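Local coordinates for protein DNA photolyase (Agrobacterium tumefaciens, PDB 4U63) that probably repairs cyclobutane pyrimidine dimers in DNA with light, using a bound flavin (FAD) and a methenyltetrahydrofolate antenna chromophore, at residues S258-H263 with S291-E296. Numbering follows the deposited sequence.
With FAD (flavin-adenine dinucleotide), chain C; SO4 (sulfate ion), chain F; SO4 (sulfate ion), chain G; SO4 (sulfate ion), chain I.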
ATOM      1  N   SER A 258     -12.119  -4.431   2.884  1.00 18.06           N
ATOM      2  CA  SER A 258     -12.071  -4.872   1.473  1.00 19.81           C
ATOM      3  C   SER A 258     -10.850  -5.702   1.066  1.00 18.05           C
ATOM      4  O   SER A 258     -10.919  -6.469   0.122  1.00 19.59           O
ATOM      5  CB  SER A 258     -12.151  -3.665   0.552  1.00 18.94           C
ATOM      6  OG  SER A 258     -10.929  -2.930   0.559  1.00 18.97           O
ATOM      7  N   LEU A 259      -9.727  -5.508   1.759  1.00 18.08           N
ATOM      8  CA  LEU A 259      -8.435  -6.125   1.393  1.00 17.94           C
ATOM      9  C   LEU A 259      -8.003  -5.726  -0.044  1.00 17.91           C
ATOM     10  O   LEU A 259      -7.338  -6.465  -0.748  1.00 19.83           O
ATOM     11  CB  LEU A 259      -8.468  -7.653   1.590  1.00 20.08           C
ATOM     12  CG  LEU A 259      -8.756  -8.165   3.010  1.00 22.40           C
ATOM     13  CD1 LEU A 259      -8.713  -9.684   3.015  1.00 23.71           C
ATOM     14  CD2 LEU A 259      -7.790  -7.604   4.043  1.00 23.93           C
ATOM     15  N   LEU A 260      -8.379  -4.515  -0.453  1.00 18.37           N
ATOM     16  CA  LEU A 260      -8.005  -4.010  -1.759  1.00 17.90           C
ATOM     17  C   LEU A 260      -6.626  -3.336  -1.758  1.00 17.90           C
ATOM     18  O   LEU A 260      -6.072  -3.072  -2.835  1.00 18.69           O
ATOM     19  CB  LEU A 260      -9.059  -3.021  -2.257  1.00 18.41           C
ATOM     20  CG  LEU A 260     -10.341  -3.677  -2.785  1.00 18.72           C
ATOM     21  CD1 LEU A 260     -11.418  -2.612  -2.969  1.00 19.98           C
ATOM     22  CD2 LEU A 260     -10.098  -4.423  -4.096  1.00 20.34           C
ATOM     23  N   SER A 261      -6.066  -3.064  -0.573  1.00 17.94           N
ATOM     24  CA  SER A 261      -4.887  -2.176  -0.491  1.00 17.52           C
ATOM     25  C   SER A 261      -3.705  -2.563  -1.400  1.00 17.45           C
ATOM     26  O   SER A 261      -3.162  -1.685  -2.069  1.00 18.05           O
ATOM     27  CB  SER A 261      -4.418  -1.955   0.963  1.00 17.03           C
ATOM     28  OG  SER A 261      -4.102  -3.169   1.622  1.00 18.40           O
ATOM     29  N   PRO A 262      -3.306  -3.860  -1.444  1.00 17.46           N
ATOM     30  CA  PRO A 262      -2.161  -4.151  -2.319  1.00 19.50           C
ATOM     31  C   PRO A 262      -2.499  -4.105  -3.805  1.00 18.18           C
ATOM     32  O   PRO A 262      -1.623  -3.851  -4.630  1.00 20.51           O
ATOM     33  CB  PRO A 262      -1.752  -5.563  -1.904  1.00 18.89           C
ATOM     34  CG  PRO A 262      -3.026  -6.176  -1.454  1.00 18.46           C
ATOM     35  CD  PRO A 262      -3.772  -5.081  -0.755  1.00 18.54           C
ATOM     36  N   HIS A 263      -3.766  -4.345  -4.138  1.00 17.24           N
ATOM     37  CA  HIS A 263      -4.231  -4.212  -5.513  1.00 18.87           C
ATOM     38  C   HIS A 263      -4.205  -2.744  -5.948  1.00 18.26           C
ATOM     39  O   HIS A 263      -3.801  -2.441  -7.056  1.00 20.05           O
ATOM     40  CB  HIS A 263      -5.629  -4.812  -5.675  1.00 18.26           C
ATOM     41  CG  HIS A 263      -5.675  -6.285  -5.431  1.00 19.50           C
ATOM     42  ND1 HIS A 263      -5.136  -7.192  -6.311  1.00 19.36           N
ATOM     43  CD2 HIS A 263      -6.193  -7.011  -4.412  1.00 20.51           C
ATOM     44  CE1 HIS A 263      -5.325  -8.415  -5.851  1.00 19.87           C
ATOM     45  NE2 HIS A 263      -5.964  -8.332  -4.698  1.00 20.16           N
ATOM     46  N   SER A 291     -20.463   5.731   2.496  0.50 21.17           N
ATOM     47  CA  SER A 291     -19.760   6.975   2.820  0.50 20.40           C
ATOM     48  C   SER A 291     -18.449   6.685   3.540  0.50 19.48           C
ATOM     49  O   SER A 291     -17.410   7.232   3.184  0.50 21.03           O
ATOM     50  CB  SER A 291     -20.632   7.884   3.677  0.50 24.51           C
ATOM     51  OG  SER A 291     -19.965   9.102   3.947  0.50 25.85           O
ATOM     52  N   ARG A 292     -18.499   5.810   4.539  1.00 19.91           N
ATOM     53  CA  ARG A 292     -17.287   5.437   5.297  1.00 18.96           C
ATOM     54  C   ARG A 292     -16.221   4.773   4.423  1.00 19.67           C
ATOM     55  O   ARG A 292     -15.034   5.098   4.518  1.00 20.50           O
ATOM     56  CB  ARG A 292     -17.623   4.520   6.480  1.00 21.29           C
ATOM     57  CG  ARG A 292     -16.432   4.235   7.411  1.00 21.62           C
ATOM     58  CD  ARG A 292     -15.836   5.531   7.981  1.00 26.04           C
ATOM     59  NE  ARG A 292     -16.840   6.256   8.764  1.00 30.14           N
ATOM     60  CZ  ARG A 292     -16.639   7.415   9.403  1.00 33.55           C
ATOM     61  NH1 ARG A 292     -15.458   8.027   9.364  1.00 33.15           N
ATOM     62  NH2 ARG A 292     -17.640   7.964  10.090  1.00 39.40           N
ATOM     63  N   PHE A 293     -16.639   3.854   3.567  1.00 20.13           N
ATOM     64  CA  PHE A 293     -15.702   3.204   2.647  1.00 18.13           C
ATOM     65  C   PHE A 293     -15.070   4.231   1.688  1.00 18.51           C
ATOM     66  O   PHE A 293     -13.858   4.222   1.462  1.00 19.92           O
ATOM     67  CB  PHE A 293     -16.403   2.082   1.875  1.00 18.85           C
ATOM     68  CG  PHE A 293     -15.495   1.350   0.944  1.00 18.30           C
ATOM     69  CD1 PHE A 293     -14.400   0.652   1.441  1.00 16.30           C
ATOM     70  CD2 PHE A 293     -15.715   1.370  -0.426  1.00 18.78           C
ATOM     71  CE1 PHE A 293     -13.549  -0.018   0.594  1.00 17.06           C
ATOM     72  CE2 PHE A 293     -14.866   0.696  -1.282  1.00 20.94           C
ATOM     73  CZ  PHE A 293     -13.778   0.001  -0.770  1.00 19.23           C
ATOM     74  N   ARG A 294     -15.898   5.111   1.137  1.00 18.30           N
ATOM     75  CA  ARG A 294     -15.398   6.203   0.281  1.00 17.21           C
ATOM     76  C   ARG A 294     -14.392   7.086   1.018  1.00 18.20           C
ATOM     77  O   ARG A 294     -13.367   7.468   0.446  1.00 19.23           O
ATOM     78  CB  ARG A 294     -16.556   7.033  -0.256  1.00 18.59           C
ATOM     79  CG  ARG A 294     -17.312   6.339  -1.364  1.00 18.29           C
ATOM     80  CD  ARG A 294     -18.593   7.066  -1.706  1.00 21.18           C
ATOM     81  NE  ARG A 294     -19.303   6.412  -2.799  1.00 20.47           N
ATOM     82  CZ  ARG A 294     -20.402   6.885  -3.388  1.00 26.23           C
ATOM     83  NH1 ARG A 294     -20.936   8.046  -3.016  1.00 29.85           N
ATOM     84  NH2 ARG A 294     -20.967   6.197  -4.374  1.00 28.15           N
ATOM     85  N   LYS A 295     -14.662   7.399   2.284  1.00 18.82           N
ATOM     86  CA  LYS A 295     -13.695   8.177   3.084  1.00 18.30           C
ATOM     87  C   LYS A 295     -12.330   7.496   3.136  1.00 17.00           C
ATOM     88  O   LYS A 295     -11.314   8.162   3.040  1.00 18.09           O
ATOM     89  CB  LYS A 295     -14.201   8.432   4.501  1.00 18.29           C
ATOM     90  CG  LYS A 295     -15.240   9.540   4.572  1.00 19.68           C
ATOM     91  CD  LYS A 295     -15.699   9.800   6.000  1.00 21.61           C
ATOM     92  CE  LYS A 295     -16.664  10.966   6.048  1.00 24.85           C
ATOM     93  NZ  LYS A 295     -17.254  11.121   7.398  1.00 29.39           N
ATOM     94  N   GLU A 296     -12.312   6.167   3.268  1.00 18.22           N
ATOM     95  CA  GLU A 296     -11.046   5.438   3.340  1.00 17.80           C
ATOM     96  C   GLU A 296     -10.274   5.503   2.020  1.00 17.24           C
ATOM     97  O   GLU A 296      -9.052   5.682   2.020  1.00 19.71           O
ATOM     98  CB  GLU A 296     -11.266   3.996   3.798  1.00 19.91           C
ATOM     99  CG  GLU A 296     -11.892   3.886   5.184  1.00 24.21           C
ATOM    100  CD  GLU A 296     -11.215   4.744   6.230  1.00 28.02           C
ATOM    101  OE1 GLU A 296      -9.963   4.709   6.322  1.00 31.55           O
ATOM    102  OE2 GLU A 296     -11.934   5.444   6.957  1.00 32.15           O
TER
HETATM  103  PA  FAD C1002     -10.292  -0.801   3.694  1.00 19.09           P
HETATM  104  O1A FAD C1002     -10.793  -0.490   5.068  1.00 19.28           O
HETATM  105  O2A FAD C1002     -11.062  -1.760   2.848  1.00 19.91           O
HETATM  106  O5B FAD C1002     -10.082   0.611   2.960  1.00 19.06           O
HETATM  107  C5B FAD C1002     -10.140   0.746   1.536  1.00 15.28           C
HETATM  108  C4B FAD C1002      -8.891   1.414   0.980  1.00 18.45           C
HETATM  109  O4B FAD C1002      -8.721   2.725   1.518  1.00 20.08           O
HETATM  110  C3B FAD C1002      -7.613   0.679   1.311  1.00 19.02           C
HETATM  111  O3B FAD C1002      -7.400  -0.451   0.450  1.00 19.79           O
HETATM  112  C2B FAD C1002      -6.579   1.774   1.163  1.00 18.36           C
HETATM  113  O2B FAD C1002      -6.208   1.967  -0.203  1.00 18.39           O
HETATM  114  C1B FAD C1002      -7.316   2.996   1.651  1.00 18.33           C
HETATM  115  N9A FAD C1002      -7.065   3.325   3.072  1.00 17.95           N
HETATM  116  C8A FAD C1002      -7.788   2.899   4.123  1.00 20.51           C
HETATM  117  N7A FAD C1002      -7.316   3.408   5.279  1.00 18.66           N
HETATM  118  C5A FAD C1002      -6.270   4.204   4.970  1.00 17.03           C
HETATM  119  C6A FAD C1002      -5.328   5.028   5.733  1.00 16.38           C
HETATM  120  N6A FAD C1002      -5.428   5.108   7.074  1.00 19.76           N
HETATM  121  N1A FAD C1002      -4.375   5.685   5.033  1.00 16.79           N
HETATM  122  C2A FAD C1002      -4.275   5.590   3.687  1.00 17.64           C
HETATM  123  N3A FAD C1002      -5.115   4.849   2.935  1.00 17.88           N
HETATM  124  C4A FAD C1002      -6.107   4.147   3.518  1.00 17.28           C
HETATM  125  N1  FAD C1002      -2.042   1.668   3.603  1.00 17.23           N
HETATM  126  C2  FAD C1002      -1.478   1.340   2.419  1.00 18.83           C
HETATM  127  O2  FAD C1002      -2.240   1.232   1.433  1.00 20.28           O
HETATM  128  N3  FAD C1002      -0.142   1.139   2.291  1.00 17.94           N
HETATM  129  C4  FAD C1002       0.709   1.257   3.342  1.00 18.04           C
HETATM  130  O4  FAD C1002       1.949   1.085   3.215  1.00 18.41           O
HETATM  131  C4X FAD C1002       0.157   1.603   4.668  1.00 17.11           C
HETATM  132  N5  FAD C1002       0.925   1.719   5.791  1.00 18.77           N
HETATM  133  C5X FAD C1002       0.369   2.066   6.988  1.00 16.61           C
HETATM  134  C6  FAD C1002       1.151   2.214   8.126  1.00 17.20           C
HETATM  135  C7  FAD C1002       0.589   2.556   9.360  1.00 18.10           C
HETATM  136  C7M FAD C1002       1.458   2.711  10.587  1.00 20.02           C
HETATM  137  C8  FAD C1002      -0.872   2.760   9.469  1.00 17.07           C
HETATM  138  C8M FAD C1002      -1.535   3.137  10.776  1.00 18.76           C
HETATM  139  C9  FAD C1002      -1.650   2.614   8.352  1.00 16.18           C
HETATM  140  C9A FAD C1002      -1.109   2.279   7.107  1.00 17.05           C
HETATM  141  N10 FAD C1002      -1.929   2.122   5.951  1.00 18.41           N
HETATM  142  C10 FAD C1002      -1.314   1.796   4.730  1.00 17.95           C
HETATM  143  C1' FAD C1002      -3.374   2.379   5.973  1.00 18.36           C
HETATM  144  C2' FAD C1002      -4.342   1.250   6.250  1.00 17.31           C
HETATM  145  O2' FAD C1002      -3.981   0.608   7.478  1.00 19.40           O
HETATM  146  C3' FAD C1002      -4.411   0.259   5.104  1.00 17.33           C
HETATM  147  O3' FAD C1002      -4.707   0.920   3.878  1.00 20.03           O
HETATM  148  C4' FAD C1002      -5.495  -0.775   5.409  1.00 17.55           C
HETATM  149  O4' FAD C1002      -5.077  -1.577   6.511  1.00 19.81           O
HETATM  150  C5' FAD C1002      -5.724  -1.642   4.187  1.00 17.08           C
HETATM  151  O5' FAD C1002      -6.730  -2.639   4.419  1.00 18.77           O
HETATM  152  P   FAD C1002      -8.031  -2.653   3.477  1.00 17.87           P
HETATM  153  O1P FAD C1002      -8.868  -3.820   3.868  1.00 18.47           O
HETATM  154  O2P FAD C1002      -7.629  -2.593   2.030  1.00 18.83           O
HETATM  155  O3P FAD C1002      -8.751  -1.275   3.885  1.00 17.89           O
HETATM  156  S   SO4 F1005     -16.399  11.114  11.294  0.70 84.26           S
HETATM  157  O1  SO4 F1005     -15.183  10.734  12.044  0.70 83.84           O
HETATM  158  O2  SO4 F1005     -16.151  10.976   9.845  0.70 69.78           O
HETATM  159  O3  SO4 F1005     -16.756  12.512  11.600  0.70 76.67           O
HETATM  160  O4  SO4 F1005     -17.513  10.235  11.694  0.70 72.08           O
HETATM  161  S   SO4 G1006     -18.139  14.752   7.062  1.00 51.63           S
HETATM  162  O1  SO4 G1006     -17.870  15.722   5.978  1.00 59.09           O
HETATM  163  O2  SO4 G1006     -18.973  13.638   6.545  1.00 47.33           O
HETATM  164  O3  SO4 G1006     -16.859  14.216   7.569  1.00 51.85           O
HETATM  165  O4  SO4 G1006     -18.853  15.450   8.157  1.00 60.34           O
HETATM  166  S   SO4 I1008     -24.682   7.167  -5.742  0.70 62.15           S
HETATM  167  O1  SO4 I1008     -25.417   5.917  -6.027  0.70 52.14           O
HETATM  168  O2  SO4 I1008     -24.396   7.866  -7.008  0.70 69.59           O
HETATM  169  O3  SO4 I1008     -23.410   6.864  -5.060  0.70 54.44           O
HETATM  170  O4  SO4 I1008     -25.499   8.046  -4.884  0.70 68.87           O
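The diphosphate-binding part of the photolyase FAD pocket is lined here by residues 258-261, with Phe293 reaching across to them from helix 287-309. CE1 of the Phe293 ring lies 3.9 Å from CB of Ser258, an oblique approach, while CD1 of Leu260 meets the ring edge at CZ, 4.2 Å away. The leucine and phenylalanine side chains cross at about a right angle. With CG anti to the backbone N (chi1 -178°), Phe293 sends its ring out from the helix toward Ser258 and Leu260, and CE1 also packs 3.6 Å from C5B of the FAD ribose. FAD touches both segments, its diphosphate hydrogen-bonded by residues 258-261 and its adenosine part against Phe293 and Glu296. Ser258 grips one phosphate oxygen twice: FAD O2A takes a bond from OG at 2.6 Å and another from the backbone N at 2.9 Å. The same OG accepts from Leu260 N at 3.2 Å, closing an ST turn that fixes the hydroxyl beside the diphosphate. On the second phosphate, O1P accepts from Leu259 N at 2.8 Å and O2P receives a weak bond from Ser261 N. One turn further along helix 287-309, Glu296 packs CB against the adenosine part, 3.6 Å from FAD O4B. Phe237 of helix 227-238 touches both Ser258 and the Phe293 ring, and Tyr245 of helix 245-248 meets that ring edge-to-face; the two segments are thereby packed into the helical FAD-binding region, with helix 168-177 against other side chains of helix 287-309.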